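PDB 6JJJ: C-type lectin domain family 4 member F from Mus musculus, which acts as a Kupffer cell receptor that binds galactose and fucose through its C-type lectin domain, and could be involved in endocytosis. Local coordinates for residues Q26-F31 with C148-G153; Y36-D41 with G78-G83; A60-T63 with E67-F70; D127-H130 with Q134-D137. All blocks are in the same frame, centred on the assembly; numbering follows the deposited sequence.

Contact 1. Residues Q26-F31 with C148-G153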
loop_
_atom_site.group_PDB
_atom_site.type_symbol
_atom_site.label_atom_id
_atom_site.label_comp_id
_atom_site.label_asym_id
_atom_site.label_seq_id
_atom_site.Cartn_x
_atom_site.Cartn_y
_atom_site.Cartn_z
ATOM N N GLN A 26 -6.134 -3.825 1.618
ATOM C CA GLN A 26 -7.399 -4.349 1.121
ATOM C C GLN A 26 -7.872 -3.612 -0.126
ATOM O O GLN A 26 -9.048 -3.708 -0.490
ATOM C CB GLN A 26 -8.455 -4.293 2.225
ATOM C CG GLN A 26 -8.045 -5.055 3.475
ATOM C CD GLN A 26 -9.079 -4.982 4.579
ATOM O OE1 GLN A 26 -10.198 -5.468 4.432
ATOM N NE2 GLN A 26 -8.708 -4.366 5.695
ATOM N N ASN A 27 -6.965 -2.911 -0.806
ATOM C CA ASN A 27 -7.271 -2.233 -2.066
ATOM C C ASN A 27 -8.247 -1.074 -1.843
ATOM O O ASN A 27 -9.252 -0.934 -2.543
ATOM C CB ASN A 27 -7.819 -3.222 -3.101
ATOM C CG ASN A 27 -6.842 -3.487 -4.238
ATOM O OD1 ASN A 27 -6.011 -2.643 -4.568
ATOM N ND2 ASN A 27 -6.940 -4.665 -4.840
ATOM N N TRP A 28 -7.946 -0.246 -0.845
ATOM C CA TRP A 28 -8.553 1.073 -0.729
ATOM C C TRP A 28 -7.629 2.061 -1.430
ATOM O O TRP A 28 -6.419 2.067 -1.181
ATOM C CB TRP A 28 -8.754 1.484 0.731
ATOM C CG TRP A 28 -9.932 0.831 1.389
ATOM C CD1 TRP A 28 -10.007 -0.455 1.837
ATOM C CD2 TRP A 28 -11.209 1.428 1.670
ATOM N NE1 TRP A 28 -11.246 -0.698 2.380
ATOM C CE2 TRP A 28 -12.004 0.440 2.288
ATOM C CE3 TRP A 28 -11.759 2.696 1.451
ATOM C CZ2 TRP A 28 -13.315 0.679 2.694
ATOM C CZ3 TRP A 28 -13.063 2.932 1.859
ATOM C CH2 TRP A 28 -13.825 1.929 2.473
ATOM N N LYS A 29 -8.186 2.876 -2.317
ATOM C CA LYS A 29 -7.395 3.847 -3.062
ATOM C C LYS A 29 -7.619 5.245 -2.503
ATOM O O LYS A 29 -8.751 5.633 -2.202
ATOM C CB LYS A 29 -7.741 3.793 -4.550
ATOM C CG LYS A 29 -6.943 2.728 -5.307
ATOM C CD LYS A 29 -7.440 1.321 -4.962
ATOM C CE LYS A 29 -6.678 0.233 -5.718
ATOM N NZ LYS A 29 -5.330 -0.046 -5.147
ATOM N N TYR A 30 -6.527 5.989 -2.351
ATOM C CA TYR A 30 -6.572 7.331 -1.790
ATOM C C TYR A 30 -6.853 8.364 -2.873
ATOM O O TYR A 30 -6.377 8.242 -4.006
ATOM C CB TYR A 30 -5.252 7.664 -1.093
ATOM C CG TYR A 30 -5.159 9.092 -0.600
ATOM C CD1 TYR A 30 -4.708 10.110 -1.432
ATOM C CD2 TYR A 30 -5.524 9.421 0.698
ATOM C CE1 TYR A 30 -4.624 11.415 -0.986
ATOM C CE2 TYR A 30 -5.444 10.724 1.155
ATOM C CZ TYR A 30 -4.992 11.716 0.309
ATOM O OH TYR A 30 -4.911 13.015 0.762
ATOM N N PHE A 31 -7.614 9.393 -2.506
ATOM C CA PHE A 31 -7.868 10.511 -3.409
ATOM C C PHE A 31 -8.341 11.704 -2.593
ATOM O O PHE A 31 -9.377 11.626 -1.925
ATOM C CB PHE A 31 -8.904 10.139 -4.472
ATOM C CG PHE A 31 -9.329 11.297 -5.329
ATOM C CD1 PHE A 31 -8.596 11.652 -6.451
ATOM C CD2 PHE A 31 -10.454 12.037 -5.009
ATOM C CE1 PHE A 31 -8.981 12.721 -7.239
ATOM C CE2 PHE A 31 -10.843 13.106 -5.793
ATOM C CZ PHE A 31 -10.106 13.449 -6.909
ATOM N N CYS A 148 -17.280 2.755 -1.733
ATOM C CA CYS A 148 -17.332 3.332 -0.396
ATOM C C CYS A 148 -16.363 4.504 -0.292
ATOM O O CYS A 148 -15.360 4.564 -1.007
ATOM C CB CYS A 148 -16.974 2.295 0.676
ATOM S SG CYS A 148 -17.874 0.719 0.631
ATOM N N LYS A 149 -16.663 5.434 0.617
ATOM C CA LYS A 149 -15.770 6.553 0.902
ATOM C C LYS A 149 -15.513 6.643 2.400
ATOM O O LYS A 149 -16.418 6.434 3.212
ATOM C CB LYS A 149 -16.339 7.891 0.395
ATOM C CG LYS A 149 -15.425 9.085 0.672
ATOM C CD LYS A 149 -15.667 10.243 -0.288
ATOM C CE LYS A 149 -16.807 11.142 0.169
ATOM N NZ LYS A 149 -16.928 12.356 -0.692
ATOM N N LYS A 150 -14.275 6.980 2.755
ATOM C CA LYS A 150 -13.841 7.026 4.143
ATOM C C LYS A 150 -12.998 8.267 4.370
ATOM O O LYS A 150 -12.204 8.656 3.510
ATOM C CB LYS A 150 -13.043 5.771 4.511
ATOM C CG LYS A 150 -12.510 5.769 5.933
ATOM C CD LYS A 150 -11.755 4.481 6.240
ATOM C CE LYS A 150 -12.702 3.327 6.548
ATOM N NZ LYS A 150 -12.916 3.169 8.019
ATOM N N SER A 151 -13.181 8.884 5.532
ATOM C CA SER A 151 -12.487 10.112 5.882
ATOM C C SER A 151 -11.257 9.809 6.728
ATOM O O SER A 151 -11.201 8.804 7.442
ATOM C CB SER A 151 -13.414 11.056 6.652
ATOM O OG SER A 151 -14.616 11.288 5.940
ATOM N N THR A 152 -10.265 10.689 6.628
ATOM C CA THR A 152 -9.047 10.588 7.420
ATOM C C THR A 152 -8.456 11.981 7.582
ATOM O O THR A 152 -8.731 12.890 6.793
ATOM C CB THR A 152 -8.012 9.651 6.779
ATOM O OG1 THR A 152 -8.027 9.816 5.354
ATOM C CG2 THR A 152 -8.294 8.198 7.139
ATOM N N GLY A 153 -7.641 12.140 8.623
ATOM C CA GLY A 153 -6.853 13.346 8.788
ATOM C C GLY A 153 -5.435 13.112 8.314
ATOM O O GLY A 153 -4.474 13.653 8.870
#
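The indole of Trp28 meets Cys148 with the far end of its six-membered ring: Trp28 CH2 lies 3.6 Å from Cys148 CB. The adjacent ring carbon serves the next residue that points the same way along strand 148-151, with Trp28 CZ3 placed 3.9 Å from Lys150 CB. The Lys150 side chain crosses the indole at about a right angle and then bends at its third and fourth torsions, so that NZ finishes on the backbone O of Gln55 and only CB of the chain comes up to the ring, obliquely. No hydrogen bond joins the segments. Their strand axes pass 9.0 Å apart at 60°, because strand 34-38 runs between them and bonds to both, Lys29 with Tyr36 and Cys148 with Tyr37. Trp28 bridges that distance by turning CG anti to its carbonyl carbon (chi1 -77°), and its ring meets the Tyr37 ring while also touching Phe35 and Leu23. Further out, a disulfide to Cys52 fixes Cys148, and Asn27, with positive phi, forms the C-prime position of the Schellman motif that ends helix 9-25 just before the strand. Chemically, then, the link between the first and last strands of this chain is ring against aliphatic carbon: an apolar, partly buried contact in which the lysine's charge is directed elsewhere.

Contact 2. Residues Y36-D41 with G78-G83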
loop_
_atom_site.group_PDB
_atom_site.type_symbol
_atom_site.label_atom_id
_atom_site.label_comp_id
_atom_site.label_asym_id
_atom_site.label_seq_id
_atom_site.Cartn_x
_atom_site.Cartn_y
_atom_site.Cartn_z
ATOM N N TYR A 36 -11.147 5.447 -0.979
ATOM C CA TYR A 36 -12.240 4.880 -1.752
ATOM C C TYR A 36 -11.995 3.396 -1.977
ATOM O O TYR A 36 -10.856 2.971 -2.195
ATOM C CB TYR A 36 -12.388 5.586 -3.099
ATOM C CG TYR A 36 -12.705 7.056 -2.992
ATOM C CD1 TYR A 36 -11.716 7.985 -2.698
ATOM C CD2 TYR A 36 -13.998 7.516 -3.194
ATOM C CE1 TYR A 36 -12.011 9.331 -2.606
ATOM C CE2 TYR A 36 -14.298 8.857 -3.105
ATOM C CZ TYR A 36 -13.307 9.760 -2.812
ATOM O OH TYR A 36 -13.620 11.096 -2.726
ATOM N N TYR A 37 -13.068 2.610 -1.910
ATOM C CA TYR A 37 -13.015 1.174 -2.155
ATOM C C TYR A 37 -13.969 0.822 -3.288
ATOM O O TYR A 37 -15.179 1.045 -3.176
ATOM C CB TYR A 37 -13.373 0.389 -0.891
ATOM C CG TYR A 37 -13.448 -1.105 -1.102
ATOM C CD1 TYR A 37 -12.321 -1.905 -0.977
ATOM C CD2 TYR A 37 -14.652 -1.715 -1.425
ATOM C CE1 TYR A 37 -12.391 -3.275 -1.172
ATOM C CE2 TYR A 37 -14.732 -3.078 -1.619
ATOM C CZ TYR A 37 -13.599 -3.854 -1.493
ATOM O OH TYR A 37 -13.684 -5.214 -1.689
ATOM N N PHE A 38 -13.428 0.259 -4.364
ATOM C CA PHE A 38 -14.220 -0.193 -5.503
ATOM C C PHE A 38 -14.420 -1.697 -5.375
ATOM O O PHE A 38 -13.447 -2.459 -5.383
ATOM C CB PHE A 38 -13.541 0.183 -6.818
ATOM C CG PHE A 38 -13.376 1.665 -6.996
ATOM C CD1 PHE A 38 -12.319 2.329 -6.394
ATOM C CD2 PHE A 38 -14.287 2.399 -7.736
ATOM C CE1 PHE A 38 -12.167 3.697 -6.536
ATOM C CE2 PHE A 38 -14.138 3.768 -7.885
ATOM C CZ PHE A 38 -13.078 4.416 -7.288
ATOM N N SER A 39 -15.674 -2.118 -5.234
ATOM C CA SER A 39 -15.956 -3.487 -4.837
ATOM C C SER A 39 -15.616 -4.463 -5.961
ATOM O O SER A 39 -15.582 -4.115 -7.147
ATOM C CB SER A 39 -17.425 -3.640 -4.435
ATOM O OG SER A 39 -18.283 -3.452 -5.547
ATOM N N ARG A 40 -15.344 -5.707 -5.562
ATOM C CA ARG A 40 -15.116 -6.797 -6.501
ATOM C C ARG A 40 -16.340 -7.688 -6.672
ATOM O O ARG A 40 -16.435 -8.400 -7.678
ATOM C CB ARG A 40 -13.918 -7.642 -6.043
ATOM C CG ARG A 40 -14.099 -8.350 -4.710
ATOM C CD ARG A 40 -12.790 -8.984 -4.232
ATOM N NE ARG A 40 -12.203 -8.271 -3.099
ATOM C CZ ARG A 40 -12.496 -8.519 -1.826
ATOM N NH1 ARG A 40 -13.369 -9.469 -1.518
ATOM N NH2 ARG A 40 -11.914 -7.822 -0.860
ATOM N N ASP A 41 -17.275 -7.647 -5.727
ATOM C CA ASP A 41 -18.551 -8.342 -5.818
ATOM C C ASP A 41 -19.635 -7.346 -6.224
ATOM O O ASP A 41 -19.410 -6.135 -6.285
ATOM C CB ASP A 41 -18.884 -9.003 -4.475
ATOM C CG ASP A 41 -19.966 -10.062 -4.585
ATOM O OD1 ASP A 41 -20.382 -10.395 -5.716
ATOM O OD2 ASP A 41 -20.399 -10.565 -3.528
ATOM N N GLY A 78 -18.394 0.670 -16.265
ATOM C CA GLY A 78 -18.923 -0.007 -15.097
ATOM C C GLY A 78 -19.926 0.824 -14.325
ATOM O O GLY A 78 -19.678 1.998 -14.042
ATOM N N ASP A 79 -21.061 0.221 -13.976
ATOM C CA ASP A 79 -22.091 0.885 -13.186
ATOM C C ASP A 79 -21.867 0.560 -11.713
ATOM O O ASP A 79 -21.898 -0.611 -11.318
ATOM C CB ASP A 79 -23.486 0.450 -13.632
ATOM C CG ASP A 79 -23.669 0.530 -15.139
ATOM O OD1 ASP A 79 -22.649 0.534 -15.862
ATOM O OD2 ASP A 79 -24.829 0.590 -15.599
ATOM N N HIS A 80 -21.653 1.595 -10.905
ATOM C CA HIS A 80 -21.336 1.446 -9.491
ATOM C C HIS A 80 -22.341 2.220 -8.653
ATOM O O HIS A 80 -22.545 3.419 -8.871
ATOM C CB HIS A 80 -19.932 1.974 -9.155
ATOM C CG HIS A 80 -18.821 0.993 -9.366
ATOM N ND1 HIS A 80 -18.909 -0.326 -8.985
ATOM C CD2 HIS A 80 -17.572 1.157 -9.863
ATOM C CE1 HIS A 80 -17.772 -0.939 -9.263
ATOM N NE2 HIS A 80 -16.945 -0.064 -9.802
ATOM N N TRP A 81 -22.940 1.546 -7.675
ATOM C CA TRP A 81 -23.813 2.229 -6.731
ATOM C C TRP A 81 -23.110 3.416 -6.087
ATOM O O TRP A 81 -21.877 3.439 -6.014
ATOM C CB TRP A 81 -24.269 1.286 -5.618
ATOM C CG TRP A 81 -25.363 0.351 -5.963
ATOM C CD1 TRP A 81 -25.384 -0.993 -5.746
ATOM C CD2 TRP A 81 -26.616 0.682 -6.569
ATOM N NE1 TRP A 81 -26.572 -1.523 -6.179
ATOM C CE2 TRP A 81 -27.345 -0.516 -6.693
ATOM C CE3 TRP A 81 -27.190 1.873 -7.024
ATOM C CZ2 TRP A 81 -28.620 -0.557 -7.255
ATOM C CZ3 TRP A 81 -28.454 1.830 -7.578
ATOM C CH2 TRP A 81 -29.155 0.624 -7.689
ATOM N N ILE A 82 -23.877 4.401 -5.613
ATOM C CA ILE A 82 -23.361 5.475 -4.776
ATOM C C ILE A 82 -24.427 5.839 -3.749
ATOM O O ILE A 82 -25.557 5.348 -3.788
ATOM C CB ILE A 82 -22.940 6.712 -5.596
ATOM C CG1 ILE A 82 -24.034 7.109 -6.585
ATOM C CG2 ILE A 82 -21.634 6.437 -6.333
ATOM C CD1 ILE A 82 -23.789 8.444 -7.257
ATOM N N GLY A 83 -24.058 6.734 -2.836
ATOM C CA GLY A 83 -24.857 7.005 -1.658
ATOM C C GLY A 83 -25.977 8.013 -1.809
ATOM O O GLY A 83 -26.312 8.708 -0.844
#
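Phe38 and His80 provide the main van der Waals contact, in which Phe38 CD2 approaches His80 CD2 to 4.1 Å. The imidazole carbon stands near the phenyl plane, at the edge of that ring, and the two side chains cross at about a right angle, so the rings are not stacked on one another. With CG anti to the carbonyl carbon in both (chi1 -61° for Phe38, -85° for His80), each ring is swung beside its own backbone N, where the two can meet. The imidazole also approaches the backbone of Ser39, obliquely and loosely: His80 CE1 is 4.4 Å from Ser39 O. The nearest CA atoms, those of Phe38 and His80, are 8.3 Å apart, which rules out strand pairing here.

No polar bond crosses the contact. Ser39 OG donates to Asp41 O over 3.0 Å, lying in the carbonyl plane, and the same hydroxyl is bonded to Trp146 N; together these hold the chain as it leaves strand 34-38. Arg40 sends its guanidinium under the Tyr37 hydroxyl and bonds through NH1 to Gln73 of a neighbouring subunit.

With 105 Å² buried, this is a small surface contact between two sheets. Strand 34-38 belongs to the sheet that includes strand 147-151, and strand 80-85 to the one that includes strand 128-131. Pro145 touches both Ser39 and His80, Val147 lies against both Phe38 and Ile82, and helix 65-75 borders the pair through Leu71 and Thr74 on Phe38 and Thr75 on His80.

Contact 3. Residues A60-T63 with E67-F70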
loop_
_atom_site.group_PDB
_atom_site.type_symbol
_atom_site.label_atom_id
_atom_site.label_comp_id
_atom_site.label_asym_id
_atom_site.label_seq_id
_atom_site.Cartn_x
_atom_site.Cartn_y
_atom_site.Cartn_z
ATOM N N ALA A 60 -19.885 6.384 -1.590
ATOM C CA ALA A 60 -19.202 7.625 -1.934
ATOM C C ALA A 60 -20.187 8.742 -2.258
ATOM O O ALA A 60 -21.298 8.506 -2.743
ATOM C CB ALA A 60 -18.271 7.393 -3.127
ATOM N N SER A 61 -19.748 9.972 -2.000
ATOM C CA SER A 61 -20.474 11.193 -2.326
ATOM C C SER A 61 -19.654 12.011 -3.320
ATOM O O SER A 61 -18.576 11.597 -3.754
ATOM C CB SER A 61 -20.761 12.010 -1.062
ATOM O OG SER A 61 -21.274 11.187 -0.028
ATOM N N VAL A 62 -20.159 13.194 -3.669
ATOM C CA VAL A 62 -19.440 14.121 -4.541
ATOM C C VAL A 62 -19.535 15.526 -3.946
ATOM O O VAL A 62 -20.517 16.243 -4.167
ATOM C CB VAL A 62 -19.960 14.091 -5.985
ATOM C CG1 VAL A 62 -19.642 12.751 -6.641
ATOM C CG2 VAL A 62 -21.460 14.359 -6.027
ATOM N N THR A 63 -18.510 15.930 -3.198
ATOM C CA THR A 63 -18.400 17.323 -2.785
ATOM C C THR A 63 -17.930 18.224 -3.922
ATOM O O THR A 63 -18.180 19.433 -3.884
ATOM C CB THR A 63 -17.441 17.455 -1.598
ATOM O OG1 THR A 63 -17.358 18.830 -1.196
ATOM C CG2 THR A 63 -16.050 16.951 -1.962
ATOM N N GLU A 67 -13.781 15.198 -8.197
ATOM C CA GLU A 67 -13.991 13.939 -7.489
ATOM C C GLU A 67 -14.713 12.932 -8.373
ATOM O O GLU A 67 -14.322 11.762 -8.448
ATOM C CB GLU A 67 -14.776 14.184 -6.203
ATOM C CG GLU A 67 -15.128 12.910 -5.455
ATOM C CD GLU A 67 -15.632 13.179 -4.054
ATOM O OE1 GLU A 67 -15.988 14.339 -3.762
ATOM O OE2 GLU A 67 -15.676 12.230 -3.244
ATOM N N GLN A 68 -15.785 13.370 -9.045
ATOM C CA GLN A 68 -16.524 12.469 -9.923
ATOM C C GLN A 68 -15.622 11.907 -11.013
ATOM O O GLN A 68 -15.752 10.738 -11.395
ATOM C CB GLN A 68 -17.726 13.185 -10.546
ATOM C CG GLN A 68 -18.473 12.323 -11.559
ATOM C CD GLN A 68 -19.984 12.492 -11.506
ATOM O OE1 GLN A 68 -20.514 13.236 -10.682
ATOM N NE2 GLN A 68 -20.686 11.785 -12.387
ATOM N N ALA A 69 -14.704 12.726 -11.532
ATOM C CA ALA A 69 -13.774 12.234 -12.542
ATOM C C ALA A 69 -12.989 11.046 -12.006
ATOM O O ALA A 69 -12.900 10.002 -12.661
ATOM C CB ALA A 69 -12.828 13.353 -12.981
ATOM N N PHE A 70 -12.452 11.172 -10.791
ATOM C CA PHE A 70 -11.729 10.065 -10.178
ATOM C C PHE A 70 -12.557 8.788 -10.224
ATOM O O PHE A 70 -12.076 7.734 -10.656
ATOM C CB PHE A 70 -11.364 10.417 -8.737
ATOM C CG PHE A 70 -10.830 9.261 -7.959
ATOM C CD1 PHE A 70 -9.579 8.742 -8.241
ATOM C CD2 PHE A 70 -11.581 8.684 -6.952
ATOM C CE1 PHE A 70 -9.084 7.671 -7.528
ATOM C CE2 PHE A 70 -11.092 7.611 -6.234
ATOM C CZ PHE A 70 -9.843 7.105 -6.520
#
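Glu67 reaches back from helix 65-75 to the loop in front of it and takes the backbone N-H of Thr63 on its carboxylate, with Thr63 N 3.0 Å from Glu67 OE1. The bond is bent, 138° at the hydrogen, and the N-H comes from above the carboxylate plane, 37° out of it. An extended side chain with CG anti to the backbone N (chi1 176°) carries the group this far. This is the close-packed part: Glu67 OE1 lies 3.5 Å from Val62 CA. Glu67 OE2 forms a salt bridge with Lys149 NZ, which would probably offset the nearby acceptor Ser61 O, and a probable hydrogen bond with Tyr36 OH.

Elsewhere the fit is looser. Val62 CG1 stays 4.2 Å from Gln68 OE1, a simple van der Waals approach that Trp135 covers by touching both residues. Thr63, at the outer end, is exposed to solvent.

A glutamate in the first turn of a helix that accepts an N-H from the preceding loop, with Ser64 OG weakly bonded to Glu67 N, resembles a capping box, though the N-H taken is that of Thr63, not Ser64. It opens the second helix of the C-type lectin fold.

Contact 4. Residues D127-H130 with Q134-D137. With CA (calcium ion), chain H; CA (calcium ion), chain G.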
loop_
_atom_site.group_PDB
_atom_site.type_symbol
_atom_site.label_atom_id
_atom_site.label_comp_id
_atom_site.label_asym_id
_atom_site.label_seq_id
_atom_site.Cartn_x
_atom_site.Cartn_y
_atom_site.Cartn_z
ATOM N N ASP A 127 -35.104 4.488 -6.754
ATOM C CA ASP A 127 -34.748 5.349 -5.631
ATOM C C ASP A 127 -33.281 5.212 -5.233
ATOM O O ASP A 127 -32.910 5.587 -4.116
ATOM C CB ASP A 127 -35.633 5.056 -4.418
ATOM C CG ASP A 127 -37.095 5.278 -4.700
ATOM O OD1 ASP A 127 -37.409 6.171 -5.511
ATOM O OD2 ASP A 127 -37.930 4.569 -4.103
ATOM N N CYS A 128 -32.439 4.681 -6.113
ATOM C CA CYS A 128 -31.023 4.511 -5.826
ATOM C C CYS A 128 -30.234 4.861 -7.075
ATOM O O CYS A 128 -30.708 4.672 -8.199
ATOM C CB CYS A 128 -30.706 3.082 -5.362
ATOM S SG CYS A 128 -31.363 2.690 -3.712
ATOM N N VAL A 129 -29.032 5.397 -6.869
ATOM C CA VAL A 129 -28.225 5.957 -7.944
ATOM C C VAL A 129 -26.943 5.154 -8.105
ATOM O O VAL A 129 -26.275 4.832 -7.118
ATOM C CB VAL A 129 -27.894 7.442 -7.678
ATOM C CG1 VAL A 129 -27.039 8.008 -8.798
ATOM C CG2 VAL A 129 -29.171 8.247 -7.497
ATOM N N HIS A 130 -26.596 4.845 -9.353
ATOM C CA HIS A 130 -25.296 4.277 -9.692
ATOM C C HIS A 130 -24.652 5.153 -10.763
ATOM O O HIS A 130 -25.266 6.094 -11.277
ATOM C CB HIS A 130 -25.420 2.818 -10.154
ATOM C CG HIS A 130 -26.301 2.621 -11.348
ATOM N ND1 HIS A 130 -26.912 1.416 -11.624
ATOM C CD2 HIS A 130 -26.669 3.464 -12.342
ATOM C CE1 HIS A 130 -27.623 1.528 -12.731
ATOM N NE2 HIS A 130 -27.491 2.759 -13.188
ATOM N N GLN A 134 -22.397 8.955 -16.028
ATOM C CA GLN A 134 -23.200 9.996 -15.408
ATOM C C GLN A 134 -24.255 9.269 -14.587
ATOM O O GLN A 134 -24.570 8.103 -14.845
ATOM C CB GLN A 134 -23.813 10.927 -16.460
ATOM C CG GLN A 134 -22.769 11.770 -17.225
ATOM C CD GLN A 134 -23.367 13.020 -17.846
ATOM O OE1 GLN A 134 -24.507 13.010 -18.302
ATOM N NE2 GLN A 134 -22.565 14.077 -17.946
ATOM N N TRP A 135 -24.794 9.955 -13.587
ATOM C CA TRP A 135 -25.680 9.293 -12.644
ATOM C C TRP A 135 -26.928 8.757 -13.339
ATOM O O TRP A 135 -27.341 9.238 -14.396
ATOM C CB TRP A 135 -26.101 10.252 -11.536
ATOM C CG TRP A 135 -24.970 10.793 -10.753
ATOM C CD1 TRP A 135 -23.663 10.417 -10.831
ATOM C CD2 TRP A 135 -25.036 11.816 -9.757
ATOM N NE1 TRP A 135 -22.908 11.145 -9.948
ATOM C CE2 TRP A 135 -23.728 12.011 -9.275
ATOM C CE3 TRP A 135 -26.074 12.587 -9.228
ATOM C CZ2 TRP A 135 -23.431 12.944 -8.287
ATOM C CZ3 TRP A 135 -25.778 13.514 -8.249
ATOM C CH2 TRP A 135 -24.467 13.685 -7.787
ATOM N N ASN A 136 -27.527 7.737 -12.729
ATOM C CA ASN A 136 -28.828 7.237 -13.154
ATOM C C ASN A 136 -29.522 6.645 -11.937
ATOM O O ASN A 136 -28.939 5.807 -11.242
ATOM C CB ASN A 136 -28.706 6.178 -14.255
ATOM C CG ASN A 136 -30.022 5.470 -14.527
ATOM O OD1 ASN A 136 -31.086 6.092 -14.534
ATOM N ND2 ASN A 136 -29.957 4.159 -14.746
ATOM N N ASP A 137 -30.743 7.096 -11.658
ATOM C CA ASP A 137 -31.518 6.483 -10.587
ATOM C C ASP A 137 -31.980 5.098 -11.034
ATOM O O ASP A 137 -32.271 4.869 -12.211
ATOM C CB ASP A 137 -32.701 7.367 -10.185
ATOM C CG ASP A 137 -33.771 7.460 -11.248
ATOM O OD1 ASP A 137 -33.478 7.245 -12.440
ATOM O OD2 ASP A 137 -34.921 7.764 -10.867
HETATM CA CA CA H . -33.418 5.346 -14.500
HETATM CA CA CA G . -36.994 7.987 -6.830
HETATM O O HOH W 1 -33.342 4.443 -16.598
#
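His130 takes the crowded position, CG between backbone N and carbonyl carbon (chi1 59°), while Asn136 has CG anti to its N (chi1 170°), and the two side chains therefore lie side by side, ring and amide planes 56° apart. Asn136 ND2 donates to His130 NE2 at 3.2 Å, tilted from both planes. That bond and a calcium ion 2.4 Å from Asn136 OD1 between them set the amide's rotation. Asp137 binds the same ion through Asp137 O at 2.6 Å and Asp137 OD1 at 2.8 Å from the metal; Asp116, Glu126 and a water complete the site. Trp135, Asn136 and Asp137 form the WND motif of C-type lectins, whose calcium is the usual sugar-binding one, so this ion probably marks the carbohydrate site. The strands themselves pair antiparallel: His130 N lies 3.2 Å from Asn136 O and Asn136 N 3.1 Å from His130 O. On the opposite face Val129 CG1 packs 3.7 Å from Trp135 CB. Asp127 and Cys128 form a classic bulge opposite Met138, and Asp127 OD1 binds a second calcium at 2.3 Å, shared with Asp86, Glu90, Asn117 and Glu126. Asp137 OD2 links the two sites by a hydrogen bond with Asn117 N.

How the contacts relate
Contact 4 and contact 3 are the buried ones, contact 1 is partly buried and contact 2 lies at the surface. Contacts 1 and 2 share a sheet through strand 34-38, whereas contacts 2 and 4 share the other through neighbouring strands 80-85 and 128-131. Contact 3 sits between: its Glu67 meets Lys149 of contact 1 and Tyr36 of contact 2, and its Val62 packs on Trp135 of contact 4. Chemistry follows place. Contact 1, across the chain's centre from contact 4, is apolar; contact 2 makes a loose van der Waals approach; contact 3 is built round a buried carboxylate; contact 4 combines backbone strand pairing with calcium ligands from side chains and one carbonyl.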